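Local atomic coordinates of nicotinate-nucleotide--dimethylbenzimidazole phosphoribosyltransferase (Thermus thermophilus HB8, PDB entry 1WX1), a protein that probably catalyses transfer of the phosphoribosyl group of nicotinate mononucleotide to 5,6-dimethylbenzimidazole, yielding alpha-ribazole 5'-phosphate for cobalamin biosynthesis. Residues T169-P183 with K201-H213. Sequence-based numbering, arbitrary orientation.
Sequences TAAAALTAALLGLPP and KRQAVARALARLH
Lys-201 lays its aliphatic chain across Thr-169, with CD 3.1 Å from Thr-169 OG1. The chain bends at chi2 and chi3, and its NZ hydrogen-bonds to Gly-188 O and only weakly to Thr-168 OG1. Arg-202 contributes its carbonyl, O lying 3.7 Å from Pro-183 CB. On the next turn Ala-204 CB meets the methyl CG2 of Thr-169. Val-205 is the central knob, seated among Ala-172, Ala-173, Ala-176 and Pro-183. Its chi1 of 172° sets CG1 opposite the backbone N and splits the branches between two neighbours: CG1 lies 3.8 Å from Pro-183 CG, while CG2 approaches Ala-172 CB at 4.0 Å. With an alanine here both methyls go, and a gap would probably open between the proline ring and the alanines of helix 167-179. The Pro-183 ring crosses the valine obliquely, and its CG also touches Ala-206 CB. Ala-208 CB lies 4.4 Å from Ala-173 CB, a loose apolar contact, and both touch Val-225 of helix 218-225. Leu-209 forks over the next turn, CD1 against Ala-176 CB and CD2 3.6 Å from Ala-177 N. Beyond it, Leu-212 CD1 reaches Ala-177 CB at 3.5 Å. No hydrogen bond links the two segments; the axes, 44° apart in direction, approach to 9.1 Å, consistent with the alanines on the contacting side. Val-205 and Leu-209 are thus knobs in holes of alanines plus Pro-183, itself a knob inserted the other way from the start of helix 183-186: knobs-into-holes packing within the connection between neighbouring parallel strands 157-163 and 247-249 of an alpha/beta fold.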
# COMPACT_ATOMS: atom_id res chain seq x y z
N THR A 169 -5.15 -5.50 25.71
CA THR A 169 -4.86 -6.42 26.80
C THR A 169 -5.74 -7.65 26.61
O THR A 169 -5.27 -8.78 26.73
CB THR A 169 -5.12 -5.77 28.18
OG1 THR A 169 -4.21 -4.68 28.37
CG2 THR A 169 -4.90 -6.78 29.30
N ALA A 170 -7.01 -7.42 26.30
CA ALA A 170 -7.94 -8.53 26.07
C ALA A 170 -7.47 -9.31 24.84
O ALA A 170 -7.57 -10.54 24.81
CB ALA A 170 -9.36 -8.00 25.84
N ALA A 171 -6.97 -8.60 23.83
CA ALA A 171 -6.48 -9.25 22.62
C ALA A 171 -5.25 -10.11 22.93
O ALA A 171 -5.09 -11.20 22.38
CB ALA A 171 -6.14 -8.21 21.56
N ALA A 172 -4.39 -9.61 23.82
CA ALA A 172 -3.19 -10.34 24.20
C ALA A 172 -3.57 -11.62 24.95
O ALA A 172 -2.98 -12.68 24.72
CB ALA A 172 -2.30 -9.46 25.07
N ALA A 173 -4.55 -11.51 25.83
CA ALA A 173 -5.00 -12.66 26.61
C ALA A 173 -5.60 -13.72 25.70
O ALA A 173 -5.27 -14.91 25.81
CB ALA A 173 -6.02 -12.22 27.66
N LEU A 174 -6.49 -13.29 24.81
CA LEU A 174 -7.14 -14.21 23.89
C LEU A 174 -6.12 -14.86 22.96
O LEU A 174 -6.19 -16.06 22.68
CB LEU A 174 -8.20 -13.47 23.07
CG LEU A 174 -8.95 -14.31 22.03
CD1 LEU A 174 -9.63 -15.49 22.72
CD2 LEU A 174 -9.99 -13.44 21.32
N THR A 175 -5.16 -14.07 22.49
CA THR A 175 -4.15 -14.59 21.59
C THR A 175 -3.29 -15.63 22.31
O THR A 175 -3.05 -16.72 21.80
CB THR A 175 -3.26 -13.47 21.04
OG1 THR A 175 -4.06 -12.57 20.26
CG2 THR A 175 -2.14 -14.04 20.17
N ALA A 176 -2.83 -15.28 23.51
CA ALA A 176 -2.01 -16.19 24.30
C ALA A 176 -2.76 -17.49 24.58
O ALA A 176 -2.19 -18.58 24.45
CB ALA A 176 -1.59 -15.52 25.61
N ALA A 177 -4.03 -17.38 24.94
CA ALA A 177 -4.84 -18.55 25.25
C ALA A 177 -5.04 -19.47 24.04
O ALA A 177 -4.89 -20.68 24.14
CB ALA A 177 -6.19 -18.11 25.81
N LEU A 178 -5.39 -18.88 22.89
CA LEU A 178 -5.61 -19.66 21.68
C LEU A 178 -4.34 -20.26 21.09
O LEU A 178 -4.37 -21.36 20.54
CB LEU A 178 -6.29 -18.79 20.61
CG LEU A 178 -7.65 -18.20 20.97
CD1 LEU A 178 -8.18 -17.40 19.78
CD2 LEU A 178 -8.61 -19.31 21.33
N LEU A 179 -3.23 -19.53 21.18
CA LEU A 179 -1.97 -20.00 20.62
C LEU A 179 -1.05 -20.65 21.65
O LEU A 179 -0.00 -21.20 21.29
CB LEU A 179 -1.24 -18.85 19.94
CG LEU A 179 -2.00 -18.12 18.83
CD1 LEU A 179 -1.10 -17.08 18.22
CD2 LEU A 179 -2.47 -19.10 17.77
N GLY A 180 -1.43 -20.59 22.92
CA GLY A 180 -0.61 -21.18 23.96
C GLY A 180 0.70 -20.44 24.17
O GLY A 180 1.73 -21.05 24.47
N LEU A 181 0.67 -19.13 24.00
CA LEU A 181 1.87 -18.31 24.17
C LEU A 181 1.90 -17.67 25.55
O LEU A 181 0.87 -17.55 26.22
CB LEU A 181 1.90 -17.21 23.11
CG LEU A 181 2.05 -17.66 21.65
CD1 LEU A 181 1.95 -16.46 20.72
CD2 LEU A 181 3.40 -18.36 21.48
N PRO A 182 3.09 -17.26 26.01
CA PRO A 182 3.24 -16.62 27.32
C PRO A 182 2.94 -15.13 27.20
O PRO A 182 3.01 -14.56 26.11
CB PRO A 182 4.70 -16.89 27.64
CG PRO A 182 5.35 -16.71 26.30
CD PRO A 182 4.40 -17.47 25.37
N PRO A 183 2.61 -14.48 28.33
CA PRO A 183 2.30 -13.05 28.32
C PRO A 183 3.39 -12.18 27.68
O PRO A 183 3.09 -11.20 26.99
CB PRO A 183 2.11 -12.73 29.80
CG PRO A 183 1.55 -14.01 30.34
CD PRO A 183 2.42 -15.05 29.67
N LYS A 201 -0.05 -5.17 32.40
CA LYS A 201 -0.75 -5.83 31.30
C LYS A 201 -0.35 -7.29 31.29
O LYS A 201 -1.21 -8.16 31.20
CB LYS A 201 -0.44 -5.18 29.94
CG LYS A 201 -0.92 -3.75 29.83
CD LYS A 201 -1.36 -3.40 28.42
CE LYS A 201 -0.23 -3.48 27.43
NZ LYS A 201 -0.68 -3.03 26.08
N ARG A 202 0.95 -7.57 31.43
CA ARG A 202 1.42 -8.95 31.45
C ARG A 202 0.79 -9.71 32.61
O ARG A 202 0.41 -10.88 32.45
CB ARG A 202 2.94 -9.01 31.58
CG ARG A 202 3.69 -8.35 30.44
CD ARG A 202 5.15 -8.19 30.82
NE ARG A 202 5.89 -7.36 29.88
CZ ARG A 202 7.05 -6.78 30.16
NH1 ARG A 202 7.59 -6.94 31.36
NH2 ARG A 202 7.68 -6.06 29.25
N GLN A 203 0.72 -9.07 33.78
CA GLN A 203 0.13 -9.74 34.93
C GLN A 203 -1.34 -10.02 34.68
O GLN A 203 -1.83 -11.10 35.02
CB GLN A 203 0.29 -8.91 36.20
CG GLN A 203 1.30 -9.51 37.17
CD GLN A 203 0.81 -9.54 38.60
OE1 GLN A 203 1.41 -8.90 39.47
NE2 GLN A 203 -0.27 -10.26 38.85
N ALA A 204 -2.03 -9.08 34.07
CA ALA A 204 -3.45 -9.24 33.77
C ALA A 204 -3.64 -10.45 32.88
O ALA A 204 -4.53 -11.26 33.10
CB ALA A 204 -4.01 -7.98 33.09
N VAL A 205 -2.76 -10.58 31.88
CA VAL A 205 -2.82 -11.70 30.95
C VAL A 205 -2.53 -13.01 31.68
O VAL A 205 -3.24 -14.00 31.49
CB VAL A 205 -1.80 -11.52 29.79
CG1 VAL A 205 -1.74 -12.80 28.94
CG2 VAL A 205 -2.20 -10.34 28.93
N ALA A 206 -1.49 -13.01 32.51
CA ALA A 206 -1.13 -14.21 33.25
C ALA A 206 -2.28 -14.67 34.14
O ALA A 206 -2.55 -15.86 34.26
CB ALA A 206 0.13 -13.96 34.08
N ARG A 207 -2.96 -13.71 34.77
CA ARG A 207 -4.08 -14.04 35.66
C ARG A 207 -5.20 -14.70 34.87
O ARG A 207 -5.76 -15.71 35.31
CB ARG A 207 -4.61 -12.77 36.33
CG ARG A 207 -3.56 -11.93 37.02
CD ARG A 207 -3.54 -12.12 38.52
NE ARG A 207 -4.72 -11.53 39.15
CZ ARG A 207 -4.86 -11.37 40.46
NH1 ARG A 207 -3.89 -11.75 41.28
NH2 ARG A 207 -5.96 -10.83 40.95
N ALA A 208 -5.53 -14.13 33.72
CA ALA A 208 -6.59 -14.67 32.88
C ALA A 208 -6.29 -16.10 32.43
O ALA A 208 -7.15 -16.97 32.49
CB ALA A 208 -6.80 -13.77 31.66
N LEU A 209 -5.06 -16.33 31.99
CA LEU A 209 -4.65 -17.65 31.52
C LEU A 209 -4.77 -18.66 32.66
O LEU A 209 -5.20 -19.80 32.44
CB LEU A 209 -3.21 -17.61 31.00
CG LEU A 209 -2.97 -16.76 29.75
CD1 LEU A 209 -1.49 -16.73 29.43
CD2 LEU A 209 -3.77 -17.32 28.57
N ALA A 210 -4.41 -18.24 33.86
CA ALA A 210 -4.48 -19.11 35.03
C ALA A 210 -5.89 -19.65 35.29
O ALA A 210 -6.04 -20.71 35.91
CB ALA A 210 -3.97 -18.37 36.26
N ARG A 211 -6.91 -18.95 34.82
CA ARG A 211 -8.27 -19.43 35.04
C ARG A 211 -8.68 -20.52 34.06
O ARG A 211 -9.68 -21.21 34.27
CB ARG A 211 -9.28 -18.27 34.96
CG ARG A 211 -9.16 -17.23 36.08
CD ARG A 211 -10.42 -16.36 36.14
NE ARG A 211 -10.67 -15.65 34.89
CZ ARG A 211 -9.99 -14.58 34.48
NH1 ARG A 211 -9.02 -14.08 35.23
NH2 ARG A 211 -10.27 -14.02 33.30
N LEU A 212 -7.91 -20.69 32.99
CA LEU A 212 -8.21 -21.69 31.98
C LEU A 212 -7.89 -23.13 32.42
O LEU A 212 -7.03 -23.34 33.27
CB LEU A 212 -7.45 -21.36 30.69
CG LEU A 212 -7.79 -19.99 30.09
CD1 LEU A 212 -6.90 -19.72 28.88
CD2 LEU A 212 -9.25 -19.97 29.70
N HIS A 213 -8.58 -24.09 31.81
CA HIS A 213 -8.40 -25.51 32.11
C HIS A 213 -8.78 -26.33 30.87
O HIS A 213 -9.47 -25.85 30.00
CB HIS A 213 -9.28 -25.90 33.30
CG HIS A 213 -10.74 -25.68 33.07
ND1 HIS A 213 -11.49 -26.49 32.23
CD2 HIS A 213 -11.59 -24.75 33.56
CE1 HIS A 213 -12.74 -26.06 32.22
NE2 HIS A 213 -12.83 -25.01 33.01